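Local structure of MOG1 protein (Saccharomyces cerevisiae, 1JHS) at residues V59-T64 with T138-S143. The protein binds the Ran GTPase Gsp1 and takes part in the Ran system for nuclear protein import and poly(A)+ mRNA export. The protein carries 1 engineered substitution. Numbering follows the deposited sequence.
Sequences VDLLET and TDVVIS
Asp-60 with Val-141 and Leu-62 with Asp-139 are the hydrogen-bonded pairs that join strand 59-63 to strand 138-143, antiparallel neighbours whose axes run at 148°. Each pair closes with two N-H to O=C bonds, the shortest from Asp-139 N to Leu-62 O at 2.7 Å. From Val-59 to Leu-62 successive residues face opposite sides of the sheet, as the pleat requires. On one, Val-140 splits its two methyls between partners: CG1 meets Val-59 CG1 at 4.0 Å, while CG2 lies beside Leu-61 CD2, the two side chains pointing the same way. On the other, Leu-62 sends CD1 obliquely to Val-141 CG2 (3.8 Å), and His-77 of helix 70-83 packs on both. Beyond the end of strand 59-63, Asp-139 reaches past its own pair to Thr-64. Its chi1 of -95°, well off a staggered position, swings the carboxylate across Thr-64 at about a right angle, with OD2 3.6 Å from Thr-64 CA. OD2 accepts from His-77 NE2 and Val-65 N; OD1 accepts a hydrogen bond from a water whose O lies 2.8 Å from it and forms a salt bridge with Arg-132 NE. The same water bonds to Thr-64 OG1 at 2.6 Å and weakly to Thr-138 O. An alanine in place of Asp-139 would probably leave Arg-132 without this counter-charge and His-77 and the Val-65 amide without their acceptor. The arrangement is characteristic of two neighbouring inner strands of an antiparallel sheet, joined although distant in sequence, here the seven-stranded sheet of the Mog1 fold, with helix 70-83 packed against the face of Leu-62 and Val-141.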
ATOM      1  N   VAL A  59      -6.583  -1.338  -2.544  1.00  9.85           N
ATOM      2  CA  VAL A  59      -7.160  -1.732  -1.263  1.00 10.10           C
ATOM      3  C   VAL A  59      -7.759  -3.070  -1.629  1.00 10.87           C
ATOM      4  O   VAL A  59      -8.456  -3.181  -2.649  1.00 10.55           O
ATOM      5  CB  VAL A  59      -8.284  -0.763  -0.813  1.00 10.34           C
ATOM      6  CG1 VAL A  59      -8.904  -1.263   0.477  1.00 10.67           C
ATOM      7  CG2 VAL A  59      -7.720   0.635  -0.609  1.00 10.42           C
ATOM      8  N   ASP A  60      -7.498  -4.093  -0.829  1.00 11.52           N
ATOM      9  CA  ASP A  60      -8.008  -5.416  -1.162  1.00 12.39           C
ATOM     10  C   ASP A  60      -8.644  -6.074   0.057  1.00 12.62           C
ATOM     11  O   ASP A  60      -8.032  -6.133   1.120  1.00 12.43           O
ATOM     12  CB  ASP A  60      -6.868  -6.283  -1.662  1.00 13.03           C
ATOM     13  CG  ASP A  60      -7.333  -7.361  -2.630  1.00 13.92           C
ATOM     14  OD1 ASP A  60      -8.558  -7.637  -2.688  1.00 13.97           O
ATOM     15  OD2 ASP A  60      -6.464  -7.925  -3.335  1.00 14.20           O
ATOM     16  N   LEU A  61      -9.868  -6.568  -0.111  1.00 13.04           N
ATOM     17  CA  LEU A  61     -10.586  -7.229   0.988  1.00 13.60           C
ATOM     18  C   LEU A  61     -10.293  -8.711   0.859  1.00 13.94           C
ATOM     19  O   LEU A  61     -10.790  -9.375  -0.064  1.00 13.79           O
ATOM     20  CB  LEU A  61     -12.082  -6.970   0.855  1.00 13.53           C
ATOM     21  CG  LEU A  61     -12.480  -5.488   0.817  1.00 13.46           C
ATOM     22  CD1 LEU A  61     -14.008  -5.375   0.694  1.00 13.53           C
ATOM     23  CD2 LEU A  61     -12.014  -4.777   2.096  1.00 13.30           C
ATOM     24  N   LEU A  62      -9.478  -9.230   1.774  1.00 14.24           N
ATOM     25  CA  LEU A  62      -9.073 -10.624   1.723  1.00 14.92           C
ATOM     26  C   LEU A  62      -9.589 -11.439   2.906  1.00 15.59           C
ATOM     27  O   LEU A  62      -9.995 -10.898   3.920  1.00 15.31           O
ATOM     28  CB  LEU A  62      -7.541 -10.692   1.679  1.00 14.78           C
ATOM     29  CG  LEU A  62      -6.851  -9.932   0.522  1.00 14.73           C
ATOM     30  CD1 LEU A  62      -5.322 -10.041   0.654  1.00 15.63           C
ATOM     31  CD2 LEU A  62      -7.306 -10.535  -0.804  1.00 15.33           C
ATOM     32  N   GLU A  63      -9.573 -12.754   2.776  1.00 16.90           N
ATOM     33  CA  GLU A  63     -10.015 -13.594   3.889  1.00 18.13           C
ATOM     34  C   GLU A  63      -8.951 -13.495   4.976  1.00 18.19           C
ATOM     35  O   GLU A  63      -7.767 -13.306   4.680  1.00 17.99           O
ATOM     36  CB  GLU A  63     -10.098 -15.041   3.454  1.00 19.43           C
ATOM     37  CG  GLU A  63     -11.022 -15.314   2.323  1.00 22.14           C
ATOM     38  CD  GLU A  63     -10.920 -16.776   1.931  1.00 23.53           C
ATOM     39  OE1 GLU A  63     -10.627 -17.585   2.856  1.00 24.37           O
ATOM     40  OE2 GLU A  63     -11.118 -17.113   0.731  1.00 24.63           O
ATOM     41  N   THR A  64      -9.362 -13.626   6.232  1.00 18.59           N
ATOM     42  CA  THR A  64      -8.412 -13.568   7.331  1.00 19.18           C
ATOM     43  C   THR A  64      -7.412 -14.725   7.239  1.00 19.47           C
ATOM     44  O   THR A  64      -7.803 -15.859   6.998  1.00 19.03           O
ATOM     45  CB  THR A  64      -9.114 -13.699   8.708  1.00 19.44           C
ATOM     46  OG1 THR A  64     -10.077 -12.647   8.866  1.00 20.35           O
ATOM     47  CG2 THR A  64      -8.085 -13.604   9.841  1.00 19.31           C
ATOM     48  N   THR A 138     -12.233 -10.743   7.752  1.00 14.37           N
ATOM     49  CA  THR A 138     -11.628 -10.080   6.611  1.00 13.15           C
ATOM     50  C   THR A 138     -10.335  -9.390   7.016  1.00 12.51           C
ATOM     51  O   THR A 138     -10.296  -8.709   8.033  1.00 11.89           O
ATOM     52  CB  THR A 138     -12.593  -9.035   6.029  1.00 13.36           C
ATOM     53  OG1 THR A 138     -13.776  -9.693   5.555  1.00 13.85           O
ATOM     54  CG2 THR A 138     -11.940  -8.269   4.895  1.00 12.94           C
ATOM     55  N   ASP A 139      -9.282  -9.594   6.225  1.00 11.52           N
ATOM     56  CA  ASP A 139      -7.995  -8.925   6.440  1.00 10.87           C
ATOM     57  C   ASP A 139      -7.925  -7.903   5.289  1.00 10.11           C
ATOM     58  O   ASP A 139      -7.889  -8.294   4.113  1.00  9.67           O
ATOM     59  CB  ASP A 139      -6.810  -9.904   6.304  1.00 11.26           C
ATOM     60  CG  ASP A 139      -6.361 -10.477   7.648  1.00 12.02           C
ATOM     61  OD1 ASP A 139      -6.829  -9.952   8.698  1.00 11.76           O
ATOM     62  OD2 ASP A 139      -5.530 -11.432   7.656  1.00 12.10           O
ATOM     63  N   VAL A 140      -7.990  -6.613   5.627  1.00  9.46           N
ATOM     64  CA  VAL A 140      -7.898  -5.566   4.596  1.00  8.64           C
ATOM     65  C   VAL A 140      -6.415  -5.286   4.336  1.00  8.66           C
ATOM     66  O   VAL A 140      -5.685  -4.954   5.273  1.00  8.48           O
ATOM     67  CB  VAL A 140      -8.531  -4.264   5.061  1.00  8.88           C
ATOM     68  CG1 VAL A 140      -8.435  -3.202   3.933  1.00  7.77           C
ATOM     69  CG2 VAL A 140      -9.988  -4.519   5.466  1.00  8.43           C
ATOM     70  N   VAL A 141      -5.977  -5.397   3.076  1.00  8.14           N
ATOM     71  CA  VAL A 141      -4.573  -5.125   2.747  1.00  7.98           C
ATOM     72  C   VAL A 141      -4.510  -3.911   1.807  1.00  8.38           C
ATOM     73  O   VAL A 141      -5.121  -3.901   0.748  1.00  8.07           O
ATOM     74  CB  VAL A 141      -3.871  -6.356   2.101  1.00  8.23           C
ATOM     75  CG1 VAL A 141      -2.406  -6.025   1.746  1.00  8.05           C
ATOM     76  CG2 VAL A 141      -3.891  -7.543   3.087  1.00  8.08           C
ATOM     77  N   ILE A 142      -3.794  -2.878   2.236  1.00  8.70           N
ATOM     78  CA  ILE A 142      -3.651  -1.670   1.423  1.00  8.69           C
ATOM     79  C   ILE A 142      -2.214  -1.657   0.919  1.00  8.90           C
ATOM     80  O   ILE A 142      -1.282  -1.750   1.736  1.00  9.08           O
ATOM     81  CB  ILE A 142      -3.899  -0.378   2.245  1.00  9.24           C
ATOM     82  CG1 ILE A 142      -5.324  -0.380   2.827  1.00  9.43           C
ATOM     83  CG2 ILE A 142      -3.765   0.852   1.330  1.00  9.19           C
ATOM     84  CD1 ILE A 142      -5.754   0.944   3.538  1.00 10.34           C
ATOM     85  N   SER A 143      -2.024  -1.590  -0.406  1.00  8.70           N
ATOM     86  CA  SER A 143      -0.664  -1.549  -0.959  1.00  8.55           C
ATOM     87  C   SER A 143      -0.482  -0.288  -1.794  1.00  8.29           C
ATOM     88  O   SER A 143      -1.399   0.140  -2.497  1.00  8.42           O
ATOM     89  CB  SER A 143      -0.336  -2.799  -1.815  1.00  8.40           C
ATOM     90  OG  SER A 143      -1.339  -3.139  -2.770  1.00 10.01           O
TER
HETATM   91  O   HOH W   1      -9.131 -10.592  10.184  1.00 19.73           O